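Local coordinates for protein lysozyme (Asticcacaulis excentricus, PDB 6H9D) that probably binds or cleaves peptidoglycan as the phage-lysozyme-like muramidase domain of SpmX, a protein linked to stalk synthesis and cell morphogenesis, at residues 33-41 and 53-61. Residues are numbered along the deposited sequence; the frame is centred on the assembly and turned at random.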
loop_
_atom_site.group_PDB
_atom_site.type_symbol
_atom_site.label_atom_id
_atom_site.label_comp_id
_atom_site.label_asym_id
_atom_site.label_seq_id
_atom_site.Cartn_x
_atom_site.Cartn_y
_atom_site.Cartn_z
ATOM N N MET A 33 -1.648 10.395 15.359
ATOM C CA MET A 33 -1.194 10.096 14.020
ATOM C C MET A 33 -0.149 11.143 13.616
ATOM O O MET A 33 -0.258 12.298 13.988
ATOM C CB MET A 33 -2.367 10.116 13.033
ATOM C CG MET A 33 -2.071 9.434 11.696
ATOM S SD MET A 33 -3.518 9.116 10.597
ATOM C CE MET A 33 -4.146 7.552 11.207
ATOM N N ILE A 34 0.858 10.717 12.849
ATOM C CA ILE A 34 1.899 11.620 12.396
ATOM C C ILE A 34 2.491 11.080 11.090
ATOM O O ILE A 34 2.304 9.912 10.740
ATOM C CB ILE A 34 2.963 11.800 13.496
ATOM C CG1 ILE A 34 3.748 13.100 13.315
ATOM C CG2 ILE A 34 3.895 10.581 13.575
ATOM C CD1 ILE A 34 4.611 13.481 14.514
ATOM N N GLY A 35 3.222 11.938 10.388
ATOM C CA GLY A 35 3.965 11.511 9.217
ATOM C C GLY A 35 2.993 11.138 8.115
ATOM O O GLY A 35 2.077 11.910 7.820
ATOM N N TYR A 36 3.167 9.944 7.537
ATOM C CA TYR A 36 2.299 9.436 6.492
ATOM C C TYR A 36 1.334 8.395 7.069
ATOM O O TYR A 36 1.423 7.232 6.746
ATOM C CB TYR A 36 3.139 8.829 5.367
ATOM C CG TYR A 36 4.111 9.800 4.747
ATOM C CD1 TYR A 36 3.674 10.862 3.967
ATOM C CD2 TYR A 36 5.466 9.661 4.953
ATOM C CE1 TYR A 36 4.569 11.768 3.422
ATOM C CE2 TYR A 36 6.373 10.549 4.412
ATOM C CZ TYR A 36 5.922 11.620 3.664
ATOM O OH TYR A 36 6.837 12.462 3.120
ATOM N N GLY A 37 0.487 8.837 7.992
ATOM C CA GLY A 37 -0.530 7.988 8.631
ATOM C C GLY A 37 0.040 7.053 9.675
ATOM O O GLY A 37 -0.574 6.048 9.924
ATOM N N HIS A 38 1.177 7.398 10.265
ATOM C CA HIS A 38 1.825 6.529 11.278
ATOM C C HIS A 38 1.139 6.681 12.638
ATOM O O HIS A 38 0.847 7.801 13.001
ATOM C CB HIS A 38 3.324 6.803 11.354
ATOM C CG HIS A 38 3.992 6.011 12.419
ATOM N ND1 HIS A 38 4.369 4.726 12.238
ATOM C CD2 HIS A 38 4.281 6.297 13.694
ATOM C CE1 HIS A 38 4.899 4.273 13.334
ATOM N NE2 HIS A 38 4.854 5.202 14.224
ATOM N N THR A 39 0.955 5.584 13.367
ATOM C CA THR A 39 0.279 5.671 14.677
ATOM C C THR A 39 0.996 4.903 15.790
ATOM O O THR A 39 0.983 5.377 16.882
ATOM C CB THR A 39 -1.140 5.103 14.590
ATOM O OG1 THR A 39 -1.053 3.761 14.138
ATOM C CG2 THR A 39 -2.052 5.901 13.686
ATOM N N PHE A 40 1.598 3.761 15.490
ATOM C CA PHE A 40 2.130 2.871 16.556
ATOM C C PHE A 40 3.061 3.572 17.552
ATOM O O PHE A 40 2.951 3.254 18.706
ATOM C CB PHE A 40 2.547 1.509 16.003
ATOM C CG PHE A 40 3.916 1.417 15.391
ATOM C CD1 PHE A 40 5.048 1.524 16.168
ATOM C CD2 PHE A 40 4.074 1.167 14.044
ATOM C CE1 PHE A 40 6.303 1.397 15.604
ATOM C CE2 PHE A 40 5.332 1.049 13.486
ATOM C CZ PHE A 40 6.446 1.170 14.267
ATOM N N SER A 41 3.935 4.470 17.104
ATOM C CA SER A 41 4.834 5.194 18.039
ATOM C C SER A 41 4.521 6.699 18.041
ATOM O O SER A 41 5.295 7.444 18.606
ATOM C CB SER A 41 6.270 4.929 17.735
ATOM O OG SER A 41 6.653 5.558 16.534
ATOM N N ALA A 53 9.483 11.000 8.748
ATOM C CA ALA A 53 8.227 10.421 8.260
ATOM C C ALA A 53 8.534 9.246 7.315
ATOM O O ALA A 53 7.828 8.252 7.332
ATOM C CB ALA A 53 7.400 11.480 7.581
ATOM N N ASP A 54 9.613 9.369 6.528
ATOM C CA ASP A 54 10.079 8.278 5.636
ATOM C C ASP A 54 10.416 7.044 6.472
ATOM O O ASP A 54 10.011 5.948 6.141
ATOM C CB ASP A 54 11.282 8.705 4.790
ATOM C CG ASP A 54 11.720 7.636 3.803
ATOM O OD1 ASP A 54 12.510 6.781 4.186
ATOM O OD2 ASP A 54 11.243 7.667 2.656
ATOM N N ALA A 55 11.155 7.254 7.571
ATOM C CA ALA A 55 11.556 6.166 8.437
ATOM C C ALA A 55 10.318 5.468 9.001
ATOM O O ALA A 55 10.242 4.263 8.956
ATOM C CB ALA A 55 12.466 6.668 9.528
ATOM N N LEU A 56 9.347 6.239 9.496
ATOM C CA LEU A 56 8.150 5.686 10.098
ATOM C C LEU A 56 7.306 4.930 9.065
ATOM O O LEU A 56 6.714 3.898 9.377
ATOM C CB LEU A 56 7.343 6.810 10.757
ATOM C CG LEU A 56 8.052 7.519 11.916
ATOM C CD1 LEU A 56 7.287 8.755 12.328
ATOM C CD2 LEU A 56 8.227 6.585 13.104
ATOM N N LEU A 57 7.225 5.449 7.842
ATOM C CA LEU A 57 6.479 4.779 6.783
ATOM C C LEU A 57 7.144 3.417 6.519
ATOM O O LEU A 57 6.449 2.414 6.393
ATOM C CB LEU A 57 6.407 5.671 5.529
ATOM C CG LEU A 57 5.857 5.007 4.260
ATOM C CD1 LEU A 57 4.435 4.495 4.473
ATOM C CD2 LEU A 57 5.907 5.964 3.084
ATOM N N ARG A 58 8.484 3.361 6.513
ATOM C CA ARG A 58 9.176 2.090 6.261
ATOM C C ARG A 58 8.879 1.111 7.401
ATOM O O ARG A 58 8.781 -0.078 7.161
ATOM C CB ARG A 58 10.678 2.314 6.042
ATOM C CG ARG A 58 10.998 3.032 4.736
ATOM C CD ARG A 58 12.403 3.615 4.684
ATOM N NE ARG A 58 12.718 4.173 3.370
ATOM C CZ ARG A 58 13.243 3.459 2.372
ATOM N NH1 ARG A 58 13.457 2.170 2.543
ATOM N NH2 ARG A 58 13.541 4.034 1.222
ATOM N N PHE A 59 8.693 1.606 8.632
ATOM C CA PHE A 59 8.255 0.716 9.733
ATOM C C PHE A 59 6.871 0.142 9.430
ATOM O O PHE A 59 6.641 -1.029 9.556
ATOM C CB PHE A 59 8.184 1.438 11.074
ATOM C CG PHE A 59 9.500 1.892 11.653
ATOM C CD1 PHE A 59 10.698 1.300 11.276
ATOM C CD2 PHE A 59 9.526 2.895 12.609
ATOM C CE1 PHE A 59 11.899 1.735 11.815
ATOM C CE2 PHE A 59 10.728 3.317 13.156
ATOM C CZ PHE A 59 11.906 2.722 12.779
ATOM N N ASP A 60 5.942 1.002 9.004
ATOM C CA ASP A 60 4.565 0.600 8.745
ATOM C C ASP A 60 4.533 -0.405 7.575
ATOM O O ASP A 60 3.618 -1.204 7.459
ATOM C CB ASP A 60 3.687 1.836 8.517
ATOM C CG ASP A 60 3.455 2.652 9.787
ATOM O OD1 ASP A 60 3.462 2.049 10.873
ATOM O OD2 ASP A 60 3.310 3.894 9.691
ATOM N N LEU A 61 5.499 -0.321 6.661
ATOM C CA LEU A 61 5.508 -1.201 5.480
ATOM C C LEU A 61 6.124 -2.579 5.781
ATOM O O LEU A 61 5.898 -3.489 5.024
ATOM C CB LEU A 61 6.272 -0.516 4.353
ATOM C CG LEU A 61 5.564 0.679 3.727
ATOM C CD1 LEU A 61 6.468 1.370 2.716
ATOM C CD2 LEU A 61 4.258 0.246 3.105
HETATM O O HOH W 1 3.621 5.840 8.088
HETATM O O HOH W 2 5.164 8.239 8.231
HETATM O O HOH W 3 1.575 2.704 12.620
#
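His38 gives its ND1 hydrogen to Asp60 OD2 at 2.9 Å, almost within the imidazole plane; the carboxylate, turned 25° from the ring, receives it on the syn side, tilted out of the carboxylate plane. Leu56 CD2 lies over one face of the same ring, 4.0 Å from its centroid, in a CH-pi contact, and Leu56 CD1 reaches on to Ile34 CG2. With CG anti to the backbone N (chi1 176°), the imidazole projects from the loop to the helix. Its far nitrogen, NE2, accepts the Ser41 backbone N-H from well outside the ring plane and hydrogen-bonds Ser41 OG at 2.9 Å; held at both nitrogens, the ring is fixed in rotation. Two waters extend the grip on Asp60: one links OD2 to Tyr36 O, the other OD1 to Thr39 N. Phe40 CD2 lies 3.3 Å from Asp60 OD1, which meets the ring at its edge, as does Phe59 CB; ring and carboxylate are nearly perpendicular. At the strand end, Tyr36 CE2 packs 3.5 Å from Ala53 CB, while a third water joins Tyr36 N to Ala53 O. Gly35 CA approaches that methyl to 3.8 Å. Paired backbone hydrogen bonds between Ile34 and His38 close the turn, and strand 32-35 pairs with 24-26. A His-carboxylate hydrogen bond thus ties the loop after a beta-hairpin to helix 50-71, joining the small hairpin lobe of the phage-type lysozyme fold to the long helix leading toward its helical lobe.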